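PDB 4OBI: uncharacterized protein from Enterococcus faecalis, which is of unknown function but binds a zinc ion in a NusG domain II-like region and is probably anchored to the membrane by a transmembrane helix. Local coordinates for residues Gln13-Leu16 against Lys21-Lys24; Asn47-Glu50 against Arg55-Val58. All blocks are in the same frame, centred on the assembly; numbering follows the deposited sequence. Where two conformers were deposited one is given.

Interaction 1: residues Gln13-Leu16 against Lys21-Lys24; sequences QAVL and KVIK
Leu16 meets both Ile23 and Lys24 at a classic beta bulge in an antiparallel hairpin, formed by strands 12-18 and 21-28 at one side of the four-stranded sheet. Strand 21-28 is the outermost strand on this side, whereas strand 12-18 is also bonded to strand 89-95, in part through backbone hydrogen bonds of Gln13 with Glu94 and Val15 with Thr92. Leu16 and Lys24 form a hydrogen-bonded pair: Leu16 N donates to Lys24 O over 3.0 Å and almost straight, at 171° at the hydrogen. The return bond comes from the extra residue of the bulge, Ile23 N reaching Leu16 O at 2.9 Å along a more bent path. Leu16 O is also approached by the CA of Val22, 3.5 Å away, a CA-H...O contact beside the stronger bond. Ile23 has a psi of -24°, far from the extended values on both sides of it, and this kink lets two consecutive residues face one. The axes of the two short segments are 126° apart in direction, well short of straight antiparallel.

On the face that carries Leu16 and Lys24, the leucine meets the isoleucine: Leu16 CG and CD2 lie against the CG1-CD1 arm of Ile23, with Leu16 CD2 3.7 Å from Ile23 CD1. That arm stands between the backbone N and the carbonyl carbon of its own residue, a placing that brings it over the leucine branch. Tyr37 of strand 34-40 touches Leu16, Ile23 and Lys24 alike, so the bulge packs on the second sheet. A second apolar contact is made by the valines, where Val15 CG1 meets Val22 CG1 at 3.5 Å.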
loop_
_atom_site.group_PDB
_atom_site.type_symbol
_atom_site.label_atom_id
_atom_site.label_comp_id
_atom_site.label_asym_id
_atom_site.label_seq_id
_atom_site.Cartn_x
_atom_site.Cartn_y
_atom_site.Cartn_z
ATOM N N GLN A 13 3.285 9.065 -6.543
ATOM C CA GLN A 13 3.239 7.640 -6.800
ATOM C C GLN A 13 3.420 6.897 -5.489
ATOM O O GLN A 13 4.157 7.355 -4.611
ATOM C CB GLN A 13 4.318 7.258 -7.819
ATOM C CG GLN A 13 5.751 7.514 -7.358
ATOM C CD GLN A 13 6.744 7.576 -8.506
ATOM O OE1 GLN A 13 6.376 7.830 -9.660
ATOM N NE2 GLN A 13 8.014 7.374 -8.193
ATOM N N ALA A 14 2.730 5.764 -5.351
ATOM C CA ALA A 14 2.848 4.907 -4.174
ATOM C C ALA A 14 3.743 3.723 -4.494
ATOM O O ALA A 14 3.579 3.080 -5.528
ATOM C CB ALA A 14 1.481 4.417 -3.725
ATOM N N VAL A 15 4.685 3.444 -3.602
ATOM C CA VAL A 15 5.654 2.376 -3.783
ATOM C C VAL A 15 5.367 1.259 -2.780
ATOM O O VAL A 15 5.406 1.472 -1.565
ATOM C CB VAL A 15 7.087 2.917 -3.558
ATOM C CG1 VAL A 15 8.129 1.816 -3.719
ATOM C CG2 VAL A 15 7.349 4.096 -4.494
ATOM N N LEU A 16 5.093 0.069 -3.302
ATOM C CA LEU A 16 4.811 -1.108 -2.497
ATOM C C LEU A 16 6.042 -1.998 -2.459
ATOM O O LEU A 16 6.523 -2.442 -3.498
ATOM C CB LEU A 16 3.628 -1.878 -3.093
ATOM C CG LEU A 16 3.302 -3.250 -2.493
ATOM C CD1 LEU A 16 2.932 -3.119 -1.028
ATOM C CD2 LEU A 16 2.180 -3.910 -3.276
ATOM N N LYS A 21 11.843 -5.943 -1.524
ATOM C CA LYS A 21 11.733 -5.847 -2.969
ATOM C C LYS A 21 10.561 -4.938 -3.307
ATOM O O LYS A 21 9.451 -5.113 -2.787
ATOM C CB LYS A 21 11.520 -7.230 -3.579
ATOM C CG LYS A 21 12.645 -8.199 -3.270
ATOM C CD LYS A 21 12.529 -9.473 -4.087
ATOM C CE LYS A 21 13.038 -9.275 -5.505
ATOM N NZ LYS A 21 13.438 -10.568 -6.130
ATOM N N VAL A 22 10.812 -3.953 -4.160
ATOM C CA VAL A 22 9.743 -3.093 -4.635
ATOM C C VAL A 22 9.012 -3.858 -5.727
ATOM O O VAL A 22 9.585 -4.140 -6.779
ATOM C CB VAL A 22 10.273 -1.749 -5.170
ATOM C CG1 VAL A 22 9.132 -0.926 -5.730
ATOM C CG2 VAL A 22 10.998 -0.991 -4.062
ATOM N N ILE A 23 7.757 -4.216 -5.462
ATOM C CA ILE A 23 7.009 -5.096 -6.363
ATOM C C ILE A 23 6.035 -4.348 -7.272
ATOM O O ILE A 23 5.706 -4.841 -8.344
ATOM C CB ILE A 23 6.269 -6.226 -5.607
ATOM C CG1 ILE A 23 5.192 -5.682 -4.683
ATOM C CG2 ILE A 23 7.257 -7.084 -4.809
ATOM C CD1 ILE A 23 4.308 -6.769 -4.105
ATOM N N LYS A 24 5.600 -3.157 -6.861
ATOM C CA LYS A 24 4.619 -2.384 -7.619
ATOM C C LYS A 24 4.779 -0.881 -7.330
ATOM O O LYS A 24 5.045 -0.490 -6.200
ATOM C CB LYS A 24 3.205 -2.838 -7.223
ATOM C CG LYS A 24 2.133 -2.633 -8.275
ATOM C CD LYS A 24 2.211 -3.671 -9.380
ATOM C CE LYS A 24 0.938 -3.691 -10.213
ATOM N NZ LYS A 24 0.578 -2.348 -10.752
#

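Interaction 2: residues Asn47-Glu50 against Arg55-Val58; sequences NLIE and RIRV
Glu50 OE1 is held by two nitrogens of one arginine, Arg57 NE at 2.7 Å and Arg57 NH2 at 2.8 Å, in a salt bridge across an antiparallel hairpin. Both bonds run side-on to the guanidinium edge and nearly in its plane, but they use the oxygen differently: NH2 meets the syn lone pair, while NE comes from above the carboxylate plane. The two flat groups are turned 44° against each other. The glutamate chain is extended, with CG anti to the backbone N (chi1 -172°), and runs alongside Arg57 in the same direction. Glu50 OE2 hydrogen-bonds to His34 NE2, so the carboxylate is fixed at both oxygens, and these partners would probably favour its charged form.

Beneath the bridge, Glu50 and Arg57 are a hydrogen-bonded pair, Glu50 N donating to Arg57 O at 2.8 Å and Arg57 N to Glu50 O at 3.0 Å. Ile49 and Val58 form the adjacent non-hydrogen-bonded pair, and their side chains lie on the other face. There Ile49 CG2 packs 3.7 Å from Ile56 CD1, and Val58 CG1 lies at a looser 4.1 Å from Asn47 CB.

Strand 46-52 is central in the three-stranded sheet, with strand 34-40 along its other edge. The apolar face, with Ile49, Ile56 and Val58, rests on Ile91 of strand 89-95 in the other sheet, while Trp73 in a loop touches both Glu50 and Arg57.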
loop_
_atom_site.group_PDB
_atom_site.type_symbol
_atom_site.label_atom_id
_atom_site.label_comp_id
_atom_site.label_asym_id
_atom_site.label_seq_id
_atom_site.Cartn_x
_atom_site.Cartn_y
_atom_site.Cartn_z
ATOM N N ASN A 47 -2.138 -9.091 2.043
ATOM C CA ASN A 47 -2.563 -7.724 2.247
ATOM C C ASN A 47 -3.209 -7.283 0.960
ATOM O O ASN A 47 -2.632 -7.455 -0.121
ATOM C CB ASN A 47 -1.386 -6.804 2.525
ATOM C CG ASN A 47 -0.566 -7.255 3.701
ATOM O OD1 ASN A 47 0.200 -8.203 3.600
ATOM N ND2 ASN A 47 -0.715 -6.571 4.824
ATOM N N LEU A 48 -4.407 -6.735 1.073
ATOM C CA LEU A 48 -5.139 -6.262 -0.088
ATOM C C LEU A 48 -5.006 -4.751 -0.192
ATOM O O LEU A 48 -5.490 -4.017 0.667
ATOM C CB LEU A 48 -6.605 -6.673 0.007
ATOM C CG LEU A 48 -7.454 -6.342 -1.215
ATOM C CD1 LEU A 48 -6.980 -7.125 -2.432
ATOM C CD2 LEU A 48 -8.914 -6.634 -0.916
ATOM N N ILE A 49 -4.341 -4.299 -1.252
ATOM C CA ILE A 49 -4.137 -2.878 -1.498
ATOM C C ILE A 49 -5.342 -2.339 -2.279
ATOM O O ILE A 49 -5.866 -3.003 -3.190
ATOM C CB ILE A 49 -2.808 -2.617 -2.259
ATOM C CG1 ILE A 49 -1.587 -2.778 -1.334
ATOM C CG2 ILE A 49 -2.770 -1.222 -2.852
ATOM C CD1 ILE A 49 -1.406 -4.138 -0.717
ATOM N N GLU A 50 -5.792 -1.145 -1.906
ATOM C CA GLU A 50 -6.857 -0.464 -2.629
ATOM C C GLU A 50 -6.370 0.916 -3.032
ATOM O O GLU A 50 -5.958 1.699 -2.187
ATOM C CB GLU A 50 -8.096 -0.335 -1.757
ATOM C CG GLU A 50 -9.318 0.195 -2.495
ATOM C CD GLU A 50 -10.502 0.414 -1.578
ATOM O OE1 GLU A 50 -10.381 0.161 -0.367
ATOM O OE2 GLU A 50 -11.562 0.851 -2.067
ATOM N N ARG A 55 -5.382 8.301 -3.714
ATOM C CA ARG A 55 -5.121 7.789 -2.376
ATOM C C ARG A 55 -5.031 6.269 -2.386
ATOM O O ARG A 55 -5.546 5.598 -3.278
ATOM C CB ARG A 55 -6.170 8.282 -1.372
ATOM C CG ARG A 55 -7.599 7.943 -1.722
ATOM C CD ARG A 55 -8.560 8.548 -0.711
ATOM N NE ARG A 55 -9.907 8.009 -0.878
ATOM C CZ ARG A 55 -10.847 8.018 0.065
ATOM N NH1 ARG A 55 -10.609 8.539 1.268
ATOM N NH2 ARG A 55 -12.039 7.502 -0.204
ATOM N N ILE A 56 -4.355 5.740 -1.385
ATOM C CA ILE A 56 -4.073 4.324 -1.317
ATOM C C ILE A 56 -4.155 3.828 0.123
ATOM O O ILE A 56 -3.830 4.558 1.059
ATOM C CB ILE A 56 -2.683 4.019 -1.923
ATOM C CG1 ILE A 56 -2.459 2.509 -2.037
ATOM C CG2 ILE A 56 -1.571 4.686 -1.128
ATOM C CD1 ILE A 56 -1.289 2.132 -2.925
ATOM N N ARG A 57 -4.611 2.591 0.286
ATOM C CA ARG A 57 -4.639 1.950 1.604
ATOM C C ARG A 57 -4.494 0.450 1.487
ATOM O O ARG A 57 -4.554 -0.109 0.392
ATOM C CB ARG A 57 -5.952 2.273 2.324
ATOM C CG ARG A 57 -7.198 1.646 1.702
ATOM C CD ARG A 57 -8.419 1.798 2.600
ATOM N NE ARG A 57 -9.631 1.287 1.967
ATOM C CZ ARG A 57 -10.856 1.396 2.482
ATOM N NH1 ARG A 57 -11.043 1.980 3.662
ATOM N NH2 ARG A 57 -11.904 0.920 1.813
ATOM N N VAL A 58 -4.290 -0.189 2.635
ATOM C CA VAL A 58 -4.498 -1.623 2.763
ATOM C C VAL A 58 -5.931 -1.800 3.256
ATOM O O VAL A 58 -6.277 -1.355 4.350
ATOM C CB VAL A 58 -3.495 -2.272 3.730
ATOM C CG1 VAL A 58 -3.798 -3.759 3.886
ATOM C CG2 VAL A 58 -2.067 -2.062 3.234
#

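The two hairpins belong to different sheets that pack together, and they follow one another along the chain. The centres of interactions 1 and 2 are about 12 Å apart. They nevertheless touch directly: Ala14 CB of interaction 1 lies 3.7 Å from Ile56 CD1 of interaction 2. Ile91 of strand 89-95 joins them further, meeting Leu16 from within its own sheet and the isoleucines of interaction 2 from across. Interaction 2 is the nearer to the zinc ion bound by Cys63, Asp68 and Cys84. The Asn47 side chain comes within about 4 Å of the metal and its ND2 hydrogen-bonds to the ligand Asp68, whereas the Leu16 side chain remains about 11 Å from the zinc.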